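Putative O-Methyltransferase (Corynebacterium glutamicum, PDB 3DR5) probably transfers a methyl group from S-adenosyl-L-methionine to an oxygen of an acceptor, as expected of an O-methyltransferase, though its substrate is not known. Local coordinates at residues A[163-167]-A[168-172]; A[201-204]-A[205-209]; A[42-45]-A[46-50]; A[68-71]-A[72-76]. All blocks are in the same frame, centred on the assembly; numbering follows the deposited sequence.

Interaction 1 of 4, residues A[163-167]-A[168-172]; sequences DALLD and GTIAD
I170 reaches back over the carbonyl oxygen of L165 in a compact, turned loop that leaves strand 157-161 of the Rossmann-like methyltransferase fold and leads to helix 178-190. A type I beta turn from D163 to L166 opens the loop. L166, D167 and G168 then follow with positive phi in succession, a left-handed twist that brings the chain back on itself. G168, at phi 91°, has a conformation that glycine adopts easily. Its N-H bonds to L165 O at 2.9 Å, coming from above the carbonyl plane (51° out of it). T169 N also approaches L166 O, but the place of that oxygen is less sure, so the bond carries less weight. The side chain of I170 can be followed outward. From CB, CG1 lies between the backbone N and the carbonyl carbon (chi1 53°), which aims this branch at L165 and places CG1 3.9 Å from L165 O. The extended second torsion carries CD1 onward past the same oxygen, at 4.0 Å. L165 is also joined by backbone bonding to G206, and D163 OD1 accepts from A205 N, so the loop is tied to the turn that precedes strand 207-212. Y11 of the second subunit packs on I170, and L8 of that subunit on L165. At its tip, I170 CD1 meets L165 CD2, methyl to methyl, at 4.3 Å.

Interaction 2 of 4, residues A[201-204]-A[205-209]; sequences LPLG and AGLTV
L201 and L207 form an antiparallel hydrogen-bonded pair at the closed end of a beta hairpin, the one made by strands 196-201 and 207-212 at the edge of the Rossmann-like sheet. Here the contact is tight. L201 N gives to L207 O at 2.9 Å and L207 N returns a bond to L201 O at 3.0 Å, both donors lying in the carbonyl plane and both bonds fairly straight (160° and 159°). L201 O is approached by two further groups: G206 CA makes a CH...O contact, and L203 N a weak bond across the inverse gamma turn centred on P202. On the side of the sheet where L201 and L207 lie, L203 comes alongside L207, pointing the same way, CD1 of L203 touching CD2 of L207 at 4.0 Å. L207 gets there with CG anti to the backbone N (chi1 -175°). L44 of helix 39-51 covers both leucines, while M40 of the second subunit packs on L201 and P202 of that subunit on L203. The open, solvent side is the tip, a type II' turn from L203 to G206: G204 is exposed and A205 partly so, yet loop 163-167 pins A205 and G206 by hydrogen bonds. G204 takes the positive phi usual at that position. The turn is closed by G206 N bonding to L203 O at 2.8 Å, the donor standing above the carbonyl plane. Back at the buried end, the side chains of L201 and V209 cross obliquely, with L201 CD1 4.1 Å from V209 CG1.

Interaction 3 of 4, residues A[42-45]-A[46-50]; sequences GQLL and TTLAA
Q43 O is gripped twice by T47, once through the backbone and once through the hydroxyl, within helix 39-51. The backbone bonds come first. T46 N, T47 N, L48 N and A49 N each give to the carbonyl four residues earlier, on G42, Q43, L44 and L45, at 2.9 to 3.0 Å, the regular alpha-helical ladder. The polar side chains add to it. T47 OG1 donates to Q43 O at 3.1 Å from above the carbonyl plane, while T47 N meets the same oxygen much nearer that plane. The torsion puts OG1 beside its own backbone N (chi1 -61°), and the bond to Q43 O then holds the rotation of the side chain. T46 OG1 bonds outside the segments, to Y73 O of the next helix. The Q43 amide also works outward: NE2 bonds to E39 and T16, and OE1 takes R200 N of the second subunit. The apolar contact is that of L44 CD1, 4.1 Å from L48 CG, the two side chains being crossed. Carbon also meets carbonyl oxygen: L48 CG lies 3.4 Å from L44 O, and A49 CB 3.3 Å from L45 O. Different faces of the helix meet different neighbours: L45 and L48 rest on V160, L48 and A49 on L132, while T47 faces A199 of the second subunit. This is the layering of a helix in a Rossmann-like alpha/beta fold, one side against the central sheet and another in the dimer interface.

Interaction 4 of 4, residues A[68-71]-A[72-76]; sequences GLVG and LYILN
G71, L72 and L69 carry most of this contact, about two and a half turns of helix 67-77. G71 contributes its carbonyl: L75 N bonds to G71 O at 2.8 Å with an angle of 161°, and L75 CG lies 3.1 Å from the same oxygen, so the leucine folds closely over it. L72 leans back in the same manner. Its CG is beside the backbone N (chi1 -75°) and comes 3.1 Å from G68 O. The L72 N-H is shared between two carbonyls, bonding to G68 O at 3.2 Å and only weakly to L69 O; Y73 N likewise divides itself, weakly on both counts, between L69 O and V70 O. L69 swings forward instead, with CG anti to the backbone N (chi1 173°), and runs alongside Y73, the two pointing the same way. CD1 of L69 touches the ring at CE2 of Y73, 3.7 Å away, and L69 O approaches the ring obliquely at CD2. V70 and I74 repeat the side-by-side pairing, V70 CG1 to I74 CD1 at 4.0 Å. The helix is the crossover of the beta-alpha-beta unit between strands 59-63 and 83-87. V70 and I74 lie against F134 and L132 of strand 130-135 and against helix 39-51, whereas L69, L72 and Y73 pack on helix 20-31, where R26, together with E39 of helix 39-51, holds the Y73 hydroxyl.

Interactions 3 and 4 are core: they belong to adjacent, buried helices, joined by a threonine-to-carbonyl bond and by A49 CB packing on I74 O. Interaction 2 is buried too, but ends in an exposed tip; its leucines pack against the helix of interaction 3. Interaction 1 lies farthest out, partly buried, and is fastened to interaction 2 by polar links, among them D167 N to A205 O at 2.7 Å. The helical contacts rest on backbone ladders, a regular one in interaction 3 and a looser one with divided and weak bonds in interaction 4; the other two rest on turns and glycines. Interactions 1, 2 and 3 all touch the second subunit.

Interaction 1 of 4, residues A[163-167]-A[168-172]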
loop_
_atom_site.group_PDB
_atom_site.type_symbol
_atom_site.label_atom_id
_atom_site.label_comp_id
_atom_site.label_asym_id
_atom_site.label_seq_id
_atom_site.Cartn_x
_atom_site.Cartn_y
_atom_site.Cartn_z
ATOM N N ASP A 163 -9.466 -5.073 -9.332
ATOM C CA ASP A 163 -9.490 -5.944 -10.511
ATOM C C ASP A 163 -9.301 -5.237 -11.851
ATOM O O ASP A 163 -9.762 -5.726 -12.878
ATOM C CB ASP A 163 -10.809 -6.712 -10.560
ATOM C CG ASP A 163 -11.141 -7.388 -9.248
ATOM O OD1 ASP A 163 -10.213 -7.917 -8.608
ATOM O OD2 ASP A 163 -12.332 -7.404 -8.856
ATOM N N ALA A 164 -8.613 -4.102 -11.847
ATOM C CA ALA A 164 -8.410 -3.312 -13.054
ATOM C C ALA A 164 -7.459 -3.872 -14.103
ATOM O O ALA A 164 -7.398 -3.359 -15.228
ATOM C CB ALA A 164 -7.962 -1.918 -12.668
ATOM N N LEU A 165 -6.729 -4.918 -13.739
ATOM C CA LEU A 165 -5.752 -5.514 -14.635
ATOM C C LEU A 165 -6.211 -6.837 -15.232
ATOM O O LEU A 165 -5.521 -7.427 -16.063
ATOM C CB LEU A 165 -4.437 -5.718 -13.883
ATOM C CG LEU A 165 -3.716 -4.471 -13.362
ATOM C CD1 LEU A 165 -2.679 -4.856 -12.315
ATOM C CD2 LEU A 165 -3.054 -3.745 -14.522
ATOM N N LEU A 166 -7.381 -7.289 -14.801
ATOM C CA LEU A 166 -7.954 -8.544 -15.266
ATOM C C LEU A 166 -6.953 -9.695 -15.286
ATOM O O LEU A 166 -6.757 -10.353 -16.311
ATOM C CB LEU A 166 -8.598 -8.358 -16.650
ATOM C CG LEU A 166 -9.820 -7.423 -16.666
ATOM C CD1 LEU A 166 -10.394 -7.316 -18.072
ATOM C CD2 LEU A 166 -10.870 -7.961 -15.709
ATOM N N ASP A 167 -6.310 -9.915 -14.140
ATOM C CA ASP A 167 -5.357 -11.005 -13.981
ATOM C C ASP A 167 -4.191 -10.992 -14.968
ATOM O O ASP A 167 -3.527 -12.014 -15.169
ATOM C CB ASP A 167 -6.103 -12.335 -14.087
ATOM C CG ASP A 167 -6.964 -12.623 -12.867
ATOM O OD1 ASP A 167 -6.418 -12.589 -11.747
ATOM O OD2 ASP A 167 -8.174 -12.898 -13.024
ATOM N N GLY A 168 -3.947 -9.832 -15.572
ATOM C CA GLY A 168 -2.879 -9.709 -16.541
ATOM C C GLY A 168 -3.399 -9.995 -17.942
ATOM O O GLY A 168 -2.693 -9.808 -18.932
ATOM N N THR A 169 -4.642 -10.461 -18.019
ATOM C CA THR A 169 -5.300 -10.784 -19.286
ATOM C C THR A 169 -4.939 -9.817 -20.405
ATOM O O THR A 169 -4.784 -10.232 -21.557
ATOM C CB THR A 169 -6.845 -10.788 -19.120
ATOM O OG1 THR A 169 -7.277 -12.052 -18.601
ATOM C CG2 THR A 169 -7.548 -10.506 -20.443
ATOM N N ILE A 170 -4.807 -8.534 -20.070
ATOM C CA ILE A 170 -4.498 -7.531 -21.082
ATOM C C ILE A 170 -3.139 -7.741 -21.756
ATOM O O ILE A 170 -2.345 -8.567 -21.316
ATOM C CB ILE A 170 -4.666 -6.083 -20.514
ATOM C CG1 ILE A 170 -3.867 -5.902 -19.234
ATOM C CG2 ILE A 170 -6.156 -5.823 -20.237
ATOM C CD1 ILE A 170 -4.134 -4.577 -18.548
ATOM N N ALA A 171 -2.884 -6.990 -22.824
ATOM C CA ALA A 171 -1.670 -7.132 -23.636
ATOM C C ALA A 171 -1.596 -8.598 -24.086
ATOM O O ALA A 171 -0.645 -9.320 -23.762
ATOM C CB ALA A 171 -0.426 -6.770 -22.848
ATOM N N ASP A 172 -2.599 -9.038 -24.842
ATOM C CA ASP A 172 -2.649 -10.417 -25.331
ATOM C C ASP A 172 -3.399 -10.443 -26.660
ATOM O O ASP A 172 -4.603 -10.191 -26.710
ATOM C CB ASP A 172 -3.375 -11.294 -24.307
ATOM C CG ASP A 172 -2.988 -12.753 -24.391
ATOM O OD1 ASP A 172 -2.720 -13.238 -25.504
ATOM O OD2 ASP A 172 -2.971 -13.421 -23.338
#

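Interaction 2 of 4, residues A[201-204]-A[205-209]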
loop_
_atom_site.group_PDB
_atom_site.type_symbol
_atom_site.label_atom_id
_atom_site.label_comp_id
_atom_site.label_asym_id
_atom_site.label_seq_id
_atom_site.Cartn_x
_atom_site.Cartn_y
_atom_site.Cartn_z
ATOM N N LEU A 201 -0.439 -3.673 -8.296
ATOM C CA LEU A 201 -0.112 -4.769 -7.415
ATOM C C LEU A 201 -0.827 -6.101 -7.626
ATOM O O LEU A 201 -1.926 -6.136 -8.150
ATOM C CB LEU A 201 -0.326 -4.255 -5.985
ATOM C CG LEU A 201 0.203 -2.814 -5.751
ATOM C CD1 LEU A 201 -0.300 -2.260 -4.404
ATOM C CD2 LEU A 201 1.733 -2.802 -5.809
ATOM N N PRO A 202 -0.197 -7.208 -7.189
ATOM C CA PRO A 202 -0.746 -8.562 -7.318
ATOM C C PRO A 202 -1.844 -8.920 -6.310
ATOM O O PRO A 202 -1.757 -9.939 -5.637
ATOM C CB PRO A 202 0.488 -9.444 -7.155
ATOM C CG PRO A 202 1.276 -8.706 -6.118
ATOM C CD PRO A 202 1.148 -7.238 -6.575
ATOM N N LEU A 203 -2.867 -8.081 -6.206
ATOM C CA LEU A 203 -3.978 -8.327 -5.287
ATOM C C LEU A 203 -5.269 -8.457 -6.097
ATOM O O LEU A 203 -5.486 -7.707 -7.046
ATOM C CB LEU A 203 -4.089 -7.178 -4.274
ATOM C CG LEU A 203 -3.023 -7.127 -3.181
ATOM C CD1 LEU A 203 -2.964 -5.708 -2.616
ATOM C CD2 LEU A 203 -3.345 -8.158 -2.095
ATOM N N GLY A 204 -6.116 -9.409 -5.714
ATOM C CA GLY A 204 -7.344 -9.644 -6.452
ATOM C C GLY A 204 -6.957 -9.974 -7.889
ATOM O O GLY A 204 -6.035 -10.761 -8.134
ATOM N N ALA A 205 -7.653 -9.381 -8.854
ATOM C CA ALA A 205 -7.342 -9.611 -10.266
ATOM C C ALA A 205 -6.358 -8.547 -10.777
ATOM O O ALA A 205 -6.235 -8.332 -11.986
ATOM C CB ALA A 205 -8.632 -9.587 -11.104
ATOM N N GLY A 206 -5.659 -7.880 -9.861
ATOM C CA GLY A 206 -4.709 -6.851 -10.255
ATOM C C GLY A 206 -5.218 -5.476 -9.868
ATOM O O GLY A 206 -6.111 -4.932 -10.505
ATOM N N LEU A 207 -4.616 -4.906 -8.831
ATOM C CA LEU A 207 -5.015 -3.617 -8.294
ATOM C C LEU A 207 -4.216 -2.450 -8.823
ATOM O O LEU A 207 -2.998 -2.509 -8.888
ATOM C CB LEU A 207 -4.894 -3.680 -6.770
ATOM C CG LEU A 207 -5.354 -2.520 -5.885
ATOM C CD1 LEU A 207 -6.876 -2.541 -5.787
ATOM C CD2 LEU A 207 -4.741 -2.645 -4.496
ATOM N N THR A 208 -4.904 -1.386 -9.214
ATOM C CA THR A 208 -4.201 -0.199 -9.665
ATOM C C THR A 208 -4.507 0.921 -8.681
ATOM O O THR A 208 -5.672 1.295 -8.484
ATOM C CB THR A 208 -4.634 0.279 -11.069
ATOM O OG1 THR A 208 -4.405 -0.760 -12.026
ATOM C CG2 THR A 208 -3.814 1.503 -11.480
ATOM N N VAL A 209 -3.475 1.426 -8.019
ATOM C CA VAL A 209 -3.685 2.541 -7.122
ATOM C C VAL A 209 -2.873 3.705 -7.685
ATOM O O VAL A 209 -1.687 3.588 -8.000
ATOM C CB VAL A 209 -3.335 2.195 -5.615
ATOM C CG1 VAL A 209 -2.603 0.895 -5.530
ATOM C CG2 VAL A 209 -2.593 3.339 -4.960
#

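Interaction 3 of 4, residues A[42-45]-A[46-50]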
loop_
_atom_site.group_PDB
_atom_site.type_symbol
_atom_site.label_atom_id
_atom_site.label_comp_id
_atom_site.label_asym_id
_atom_site.label_seq_id
_atom_site.Cartn_x
_atom_site.Cartn_y
_atom_site.Cartn_z
ATOM N N GLY A 42 -8.065 -5.844 1.681
ATOM C CA GLY A 42 -8.703 -5.034 2.713
ATOM C C GLY A 42 -7.673 -4.437 3.674
ATOM O O GLY A 42 -7.788 -3.266 4.050
ATOM N N GLN A 43 -6.672 -5.225 4.074
ATOM C CA GLN A 43 -5.619 -4.752 4.979
ATOM C C GLN A 43 -4.887 -3.565 4.323
ATOM O O GLN A 43 -4.594 -2.560 4.987
ATOM C CB GLN A 43 -4.643 -5.908 5.305
ATOM C CG GLN A 43 -5.262 -6.957 6.231
ATOM C CD GLN A 43 -4.372 -8.171 6.445
ATOM O OE1 GLN A 43 -3.179 -8.144 6.140
ATOM N NE2 GLN A 43 -4.950 -9.246 6.976
ATOM N N LEU A 44 -4.597 -3.675 3.024
ATOM C CA LEU A 44 -3.957 -2.574 2.304
ATOM C C LEU A 44 -4.896 -1.348 2.314
ATOM O O LEU A 44 -4.425 -0.205 2.358
ATOM C CB LEU A 44 -3.636 -2.961 0.855
ATOM C CG LEU A 44 -3.147 -1.779 -0.001
ATOM C CD1 LEU A 44 -1.915 -1.153 0.644
ATOM C CD2 LEU A 44 -2.833 -2.248 -1.418
ATOM N N LEU A 45 -6.216 -1.566 2.262
ATOM C CA LEU A 45 -7.160 -0.437 2.291
ATOM C C LEU A 45 -7.057 0.263 3.660
ATOM O O LEU A 45 -7.086 1.488 3.747
ATOM C CB LEU A 45 -8.608 -0.911 2.022
ATOM C CG LEU A 45 -8.861 -1.396 0.581
ATOM C CD1 LEU A 45 -10.333 -1.778 0.419
ATOM C CD2 LEU A 45 -8.487 -0.289 -0.420
ATOM N N THR A 46 -6.927 -0.519 4.724
ATOM C CA THR A 46 -6.785 0.037 6.068
ATOM C C THR A 46 -5.487 0.853 6.150
ATOM O O THR A 46 -5.452 1.915 6.760
ATOM C CB THR A 46 -6.728 -1.088 7.117
ATOM O OG1 THR A 46 -7.893 -1.906 6.987
ATOM C CG2 THR A 46 -6.673 -0.520 8.518
ATOM N N THR A 47 -4.422 0.345 5.531
ATOM C CA THR A 47 -3.124 1.012 5.530
ATOM C C THR A 47 -3.192 2.372 4.848
ATOM O O THR A 47 -2.667 3.358 5.368
ATOM C CB THR A 47 -2.058 0.164 4.803
ATOM O OG1 THR A 47 -1.905 -1.094 5.471
ATOM C CG2 THR A 47 -0.710 0.894 4.780
ATOM N N LEU A 48 -3.837 2.428 3.686
ATOM C CA LEU A 48 -3.952 3.689 2.961
ATOM C C LEU A 48 -4.882 4.658 3.679
ATOM O O LEU A 48 -4.645 5.869 3.678
ATOM C CB LEU A 48 -4.446 3.445 1.530
ATOM C CG LEU A 48 -3.474 2.632 0.655
ATOM C CD1 LEU A 48 -4.086 2.398 -0.730
ATOM C CD2 LEU A 48 -2.138 3.378 0.536
ATOM N N ALA A 49 -5.942 4.131 4.291
ATOM C CA ALA A 49 -6.875 4.981 5.015
ATOM C C ALA A 49 -6.151 5.559 6.227
ATOM O O ALA A 49 -6.421 6.684 6.644
ATOM C CB ALA A 49 -8.108 4.173 5.465
ATOM N N ALA A 50 -5.232 4.776 6.792
ATOM C CA ALA A 50 -4.458 5.191 7.960
ATOM C C ALA A 50 -3.299 6.123 7.605
ATOM O O ALA A 50 -2.988 7.040 8.359
ATOM C CB ALA A 50 -3.924 3.967 8.693
#

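Interaction 4 of 4, residues A[68-71]-A[72-76]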
loop_
_atom_site.group_PDB
_atom_site.type_symbol
_atom_site.label_atom_id
_atom_site.label_comp_id
_atom_site.label_asym_id
_atom_site.label_seq_id
_atom_site.Cartn_x
_atom_site.Cartn_y
_atom_site.Cartn_z
ATOM N N GLY A 68 -20.151 -2.239 2.485
ATOM C CA GLY A 68 -20.068 -2.612 3.879
ATOM C C GLY A 68 -18.754 -3.278 4.243
ATOM O O GLY A 68 -18.130 -2.934 5.254
ATOM N N LEU A 69 -18.336 -4.239 3.427
ATOM C CA LEU A 69 -17.093 -4.946 3.679
ATOM C C LEU A 69 -15.929 -3.963 3.502
ATOM O O LEU A 69 -15.150 -3.734 4.419
ATOM C CB LEU A 69 -16.953 -6.138 2.718
ATOM C CG LEU A 69 -15.614 -6.884 2.761
ATOM C CD1 LEU A 69 -15.431 -7.579 4.098
ATOM C CD2 LEU A 69 -15.568 -7.893 1.633
ATOM N N VAL A 70 -15.827 -3.381 2.315
ATOM C CA VAL A 70 -14.783 -2.409 2.006
ATOM C C VAL A 70 -14.714 -1.274 3.038
ATOM O O VAL A 70 -13.627 -0.938 3.521
ATOM C CB VAL A 70 -15.016 -1.802 0.597
ATOM C CG1 VAL A 70 -14.099 -0.591 0.369
ATOM C CG2 VAL A 70 -14.760 -2.857 -0.459
ATOM N N GLY A 71 -15.879 -0.705 3.355
ATOM C CA GLY A 71 -15.979 0.396 4.298
ATOM C C GLY A 71 -15.448 0.109 5.682
ATOM O O GLY A 71 -14.919 1.001 6.352
ATOM N N LEU A 72 -15.617 -1.131 6.124
ATOM C CA LEU A 72 -15.150 -1.535 7.440
ATOM C C LEU A 72 -13.622 -1.503 7.494
ATOM O O LEU A 72 -13.036 -1.140 8.517
ATOM C CB LEU A 72 -15.677 -2.937 7.793
ATOM C CG LEU A 72 -17.166 -2.988 8.189
ATOM C CD1 LEU A 72 -17.611 -4.442 8.350
ATOM C CD2 LEU A 72 -17.387 -2.230 9.503
ATOM N N TYR A 73 -12.976 -1.891 6.400
ATOM C CA TYR A 73 -11.512 -1.885 6.345
ATOM C C TYR A 73 -11.002 -0.451 6.351
ATOM O O TYR A 73 -10.019 -0.134 6.999
ATOM C CB TYR A 73 -11.029 -2.579 5.079
ATOM C CG TYR A 73 -11.094 -4.075 5.149
ATOM C CD1 TYR A 73 -10.241 -4.786 5.997
ATOM C CD2 TYR A 73 -11.976 -4.787 4.338
ATOM C CE1 TYR A 73 -10.261 -6.173 6.029
ATOM C CE2 TYR A 73 -12.008 -6.178 4.361
ATOM C CZ TYR A 73 -11.149 -6.862 5.201
ATOM O OH TYR A 73 -11.150 -8.231 5.190
ATOM N N ILE A 74 -11.695 0.408 5.618
ATOM C CA ILE A 74 -11.338 1.813 5.526
ATOM C C ILE A 74 -11.575 2.527 6.857
ATOM O O ILE A 74 -10.717 3.277 7.319
ATOM C CB ILE A 74 -12.142 2.499 4.379
ATOM C CG1 ILE A 74 -11.637 1.986 3.027
ATOM C CG2 ILE A 74 -12.018 4.016 4.466
ATOM C CD1 ILE A 74 -12.311 2.632 1.821
ATOM N N LEU A 75 -12.732 2.287 7.477
ATOM C CA LEU A 75 -13.064 2.913 8.756
ATOM C C LEU A 75 -12.072 2.555 9.860
ATOM O O LEU A 75 -11.845 3.341 10.777
ATOM C CB LEU A 75 -14.502 2.548 9.169
ATOM C CG LEU A 75 -15.569 3.277 8.337
ATOM C CD1 LEU A 75 -16.950 2.656 8.572
ATOM C CD2 LEU A 75 -15.564 4.763 8.706
ATOM N N ASN A 76 -11.473 1.373 9.765
ATOM C CA ASN A 76 -10.478 0.945 10.748
ATOM C C ASN A 76 -9.301 1.920 10.810
ATOM O O ASN A 76 -8.796 2.217 11.893
ATOM C CB ASN A 76 -9.947 -0.444 10.395
ATOM C CG ASN A 76 -10.790 -1.562 10.974
ATOM O OD1 ASN A 76 -10.770 -2.700 10.483
ATOM N ND2 ASN A 76 -11.525 -1.253 12.032
#